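Local coordinates for protein ethylbenzene dehydrogenase beta-subunit (Aromatoleum aromaticum, PDB 2IVF) that binds three iron/sulfur clusters (SF4) and one fe3-s4 cluster as the beta-subunit, with a 4Fe-4S dicluster domain, of a three-chain dehydrogenase assembly, at residues R17-V22 against N174-V179. Numbering follows the deposited sequence.
Sequences RQLVTV and NGIVLV. With SF4 (iron/sulfur cluster), chain S.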
ATOM      1  N   ARG B  17      33.675  -8.519 -15.693  1.00 33.56           N
ATOM      2  CA  ARG B  17      33.127  -8.339 -14.375  1.00 32.58           C
ATOM      3  C   ARG B  17      31.643  -8.646 -14.431  1.00 29.88           C
ATOM      4  O   ARG B  17      31.040  -8.752 -15.501  1.00 29.84           O
ATOM      5  CB  ARG B  17      33.331  -6.897 -13.903  1.00 32.81           C
ATOM      6  CG  ARG B  17      34.759  -6.413 -14.037  1.00 33.73           C
ATOM      7  CD  ARG B  17      34.889  -4.988 -13.514  1.00 34.17           C
ATOM      8  NE  ARG B  17      34.805  -4.934 -12.065  1.00 35.07           N
ATOM      9  CZ  ARG B  17      34.903  -3.812 -11.356  1.00 37.77           C
ATOM     10  NH1 ARG B  17      35.066  -2.648 -11.962  1.00 39.65           N
ATOM     11  NH2 ARG B  17      34.815  -3.844 -10.031  1.00 38.13           N
ATOM     12  N   GLN B  18      31.056  -8.763 -13.266  1.00 26.26           N
ATOM     13  CA  GLN B  18      29.678  -9.155 -13.148  1.00 24.87           C
ATOM     14  C   GLN B  18      28.997  -8.284 -12.114  1.00 24.48           C
ATOM     15  O   GLN B  18      29.375  -8.313 -10.935  1.00 22.90           O
ATOM     16  CB  GLN B  18      29.594 -10.595 -12.682  1.00 24.44           C
ATOM     17  CG  GLN B  18      28.188 -11.122 -12.538  1.00 25.28           C
ATOM     18  CD  GLN B  18      27.424 -11.186 -13.851  1.00 23.63           C
ATOM     19  OE1 GLN B  18      27.862 -11.833 -14.805  1.00 23.48           O
ATOM     20  NE2 GLN B  18      26.261 -10.527 -13.905  1.00 22.36           N
ATOM     21  N   LEU B  19      28.002  -7.541 -12.573  1.00 24.21           N
ATOM     22  CA  LEU B  19      27.099  -6.845 -11.690  1.00 24.00           C
ATOM     23  C   LEU B  19      26.200  -7.838 -11.005  1.00 23.62           C
ATOM     24  O   LEU B  19      25.684  -8.745 -11.626  1.00 23.09           O
ATOM     25  CB  LEU B  19      26.283  -5.804 -12.461  1.00 24.74           C
ATOM     26  CG  LEU B  19      27.047  -4.546 -12.926  1.00 25.10           C
ATOM     27  CD1 LEU B  19      26.219  -3.603 -13.848  1.00 24.75           C
ATOM     28  CD2 LEU B  19      27.535  -3.779 -11.721  1.00 24.87           C
ATOM     29  N   VAL B  20      26.037  -7.653  -9.708  1.00 23.73           N
ATOM     30  CA  VAL B  20      25.188  -8.505  -8.900  1.00 23.91           C
ATOM     31  C   VAL B  20      24.327  -7.691  -7.969  1.00 24.16           C
ATOM     32  O   VAL B  20      24.639  -6.531  -7.628  1.00 23.71           O
ATOM     33  CB  VAL B  20      25.980  -9.531  -8.080  1.00 23.84           C
ATOM     34  CG1 VAL B  20      27.036 -10.288  -8.968  1.00 23.38           C
ATOM     35  CG2 VAL B  20      26.589  -8.903  -6.911  1.00 25.12           C
ATOM     36  N   THR B  21      23.191  -8.305  -7.611  1.00 22.67           N
ATOM     37  CA  THR B  21      22.307  -7.764  -6.633  1.00 22.52           C
ATOM     38  C   THR B  21      22.186  -8.786  -5.511  1.00 22.19           C
ATOM     39  O   THR B  21      22.157 -10.002  -5.735  1.00 23.22           O
ATOM     40  CB  THR B  21      20.901  -7.491  -7.221  1.00 21.37           C
ATOM     41  OG1 THR B  21      20.944  -6.383  -8.160  1.00 21.90           O
ATOM     42  CG2 THR B  21      19.921  -7.151  -6.086  1.00 22.84           C
ATOM     43  N   VAL B  22      22.152  -8.295  -4.304  1.00 21.36           N
ATOM     44  CA  VAL B  22      21.805  -9.105  -3.150  1.00 22.29           C
ATOM     45  C   VAL B  22      20.434  -8.621  -2.665  1.00 22.01           C
ATOM     46  O   VAL B  22      20.179  -7.411  -2.568  1.00 22.53           O
ATOM     47  CB  VAL B  22      22.820  -8.958  -2.015  1.00 21.09           C
ATOM     48  CG1 VAL B  22      22.268  -9.509  -0.685  1.00 21.88           C
ATOM     49  CG2 VAL B  22      24.144  -9.647  -2.426  1.00 21.43           C
ATOM     50  N   ASN B 174      30.326  -5.765 -17.793  1.00 27.81           N
ATOM     51  CA  ASN B 174      29.540  -5.804 -16.557  1.00 26.89           C
ATOM     52  C   ASN B 174      28.595  -7.012 -16.362  1.00 25.34           C
ATOM     53  O   ASN B 174      27.845  -7.084 -15.366  1.00 24.11           O
ATOM     54  CB  ASN B 174      28.749  -4.509 -16.456  1.00 26.65           C
ATOM     55  CG  ASN B 174      27.903  -4.233 -17.697  1.00 29.02           C
ATOM     56  OD1 ASN B 174      27.462  -5.152 -18.382  1.00 30.55           O
ATOM     57  ND2 ASN B 174      27.697  -2.953 -17.999  1.00 29.54           N
ATOM     58  N   GLY B 175      28.637  -7.934 -17.317  1.00 24.58           N
ATOM     59  CA  GLY B 175      27.875  -9.186 -17.285  1.00 24.93           C
ATOM     60  C   GLY B 175      26.398  -9.043 -17.568  1.00 24.11           C
ATOM     61  O   GLY B 175      25.649  -9.996 -17.386  1.00 24.13           O
ATOM     62  N   ILE B 176      25.972  -7.874 -18.039  1.00 24.04           N
ATOM     63  CA  ILE B 176      24.561  -7.669 -18.370  1.00 24.38           C
ATOM     64  C   ILE B 176      24.200  -8.439 -19.625  1.00 24.12           C
ATOM     65  O   ILE B 176      24.930  -8.372 -20.661  1.00 22.92           O
ATOM     66  CB  ILE B 176      24.230  -6.174 -18.551  1.00 24.64           C
ATOM     67  CG1 ILE B 176      24.474  -5.420 -17.225  1.00 24.78           C
ATOM     68  CG2 ILE B 176      22.763  -5.987 -18.967  1.00 25.90           C
ATOM     69  CD1 ILE B 176      24.347  -3.862 -17.354  1.00 25.51           C
ATOM     70  N   VAL B 177      23.117  -9.215 -19.503  1.00 22.79           N
ATOM     71  CA  VAL B 177      22.618 -10.048 -20.590  1.00 22.97           C
ATOM     72  C   VAL B 177      21.506  -9.273 -21.263  1.00 22.27           C
ATOM     73  O   VAL B 177      20.616  -8.747 -20.614  1.00 23.27           O
ATOM     74  CB  VAL B 177      22.117 -11.411 -20.076  1.00 22.93           C
ATOM     75  CG1 VAL B 177      21.490 -12.237 -21.244  1.00 20.19           C
ATOM     76  CG2 VAL B 177      23.265 -12.143 -19.408  1.00 21.92           C
ATOM     77  N   LEU B 178      21.612  -9.123 -22.565  1.00 22.90           N
ATOM     78  CA  LEU B 178      20.650  -8.323 -23.317  1.00 23.29           C
ATOM     79  C   LEU B 178      20.137  -9.045 -24.562  1.00 23.60           C
ATOM     80  O   LEU B 178      20.850  -9.829 -25.187  1.00 24.20           O
ATOM     81  CB  LEU B 178      21.301  -6.980 -23.756  1.00 23.78           C
ATOM     82  CG  LEU B 178      21.673  -6.019 -22.595  1.00 20.76           C
ATOM     83  CD1 LEU B 178      22.506  -4.886 -23.159  1.00 19.40           C
ATOM     84  CD2 LEU B 178      20.455  -5.449 -21.838  1.00 18.51           C
ATOM     85  N   VAL B 179      18.906  -8.721 -24.930  1.00 24.58           N
ATOM     86  CA  VAL B 179      18.311  -9.126 -26.216  1.00 24.32           C
ATOM     87  C   VAL B 179      18.412  -7.942 -27.178  1.00 24.84           C
ATOM     88  O   VAL B 179      17.779  -6.908 -26.965  1.00 24.15           O
ATOM     89  CB  VAL B 179      16.805  -9.498 -26.079  1.00 24.04           C
ATOM     90  CG1 VAL B 179      16.233  -9.833 -27.499  1.00 25.08           C
ATOM     91  CG2 VAL B 179      16.590 -10.653 -25.108  1.00 20.70           C
TER
HETATM   92 FE1  SF4 S1357      17.121 -16.221 -17.702  1.00 22.83          FE
HETATM   93 FE2  SF4 S1357      19.003 -15.487 -19.388  1.00 23.91          FE
HETATM   94 FE3  SF4 S1357      19.648 -16.084 -16.788  1.00 22.80          FE
HETATM   95 FE4  SF4 S1357      18.242 -13.792 -17.329  1.00 24.21          FE
HETATM   96  S1  SF4 S1357      20.401 -14.294 -17.992  1.00 23.95           S
HETATM   97  S2  SF4 S1357      17.778 -15.367 -15.707  1.00 23.92           S
HETATM   98  S3  SF4 S1357      17.015 -14.446 -19.118  1.00 21.53           S
HETATM   99  S4  SF4 S1357      18.870 -17.555 -18.383  1.00 22.74           S
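N174 reaches L19 with both its backbone and its side chain. Its carbonyl O receives the backbone N of L19 at 2.8 Å, a nearly straight bond (170° at the hydrogen) whose donor stands above the carbonyl plane, while Q18 CA makes a CA-H...O contact with the same oxygen. Beside this bond, N174 CB lies 3.7 Å from L19 CD1. A chi1 of 54° sets the N174 amide over its own backbone, where OD1 accepts from I176 N at 3.1 Å; asparagine, short and polar, suits this Asx turn. G175 follows with a positive phi of 75°, natural for glycine, and the Q18 amide lies close against its bare CA, with Q18 OE1 3.6 Å from G175 CA. That amide is steadied by Q18 NE2 donating to L19 O at 2.9 Å, and K170 NZ bonds to both Q18 OE1 and G175 O. The N174 carbonyl ties the loop between strands 168-170 and 177-179, which pair antiparallel within the 4Fe-4S dicluster domain, to the start of strand 19-24, which belongs to a separate mixed sheet. I176 adds an apolar touch, its CD1 4.0 Å from L19 CD1, two branched aliphatic side chains suited to a buried place. Beyond I176 the segment 174-179 diverges from 17-22, and V177, compact and nonpolar, lays CG2 3.9 Å from S1 of the SF4 cluster.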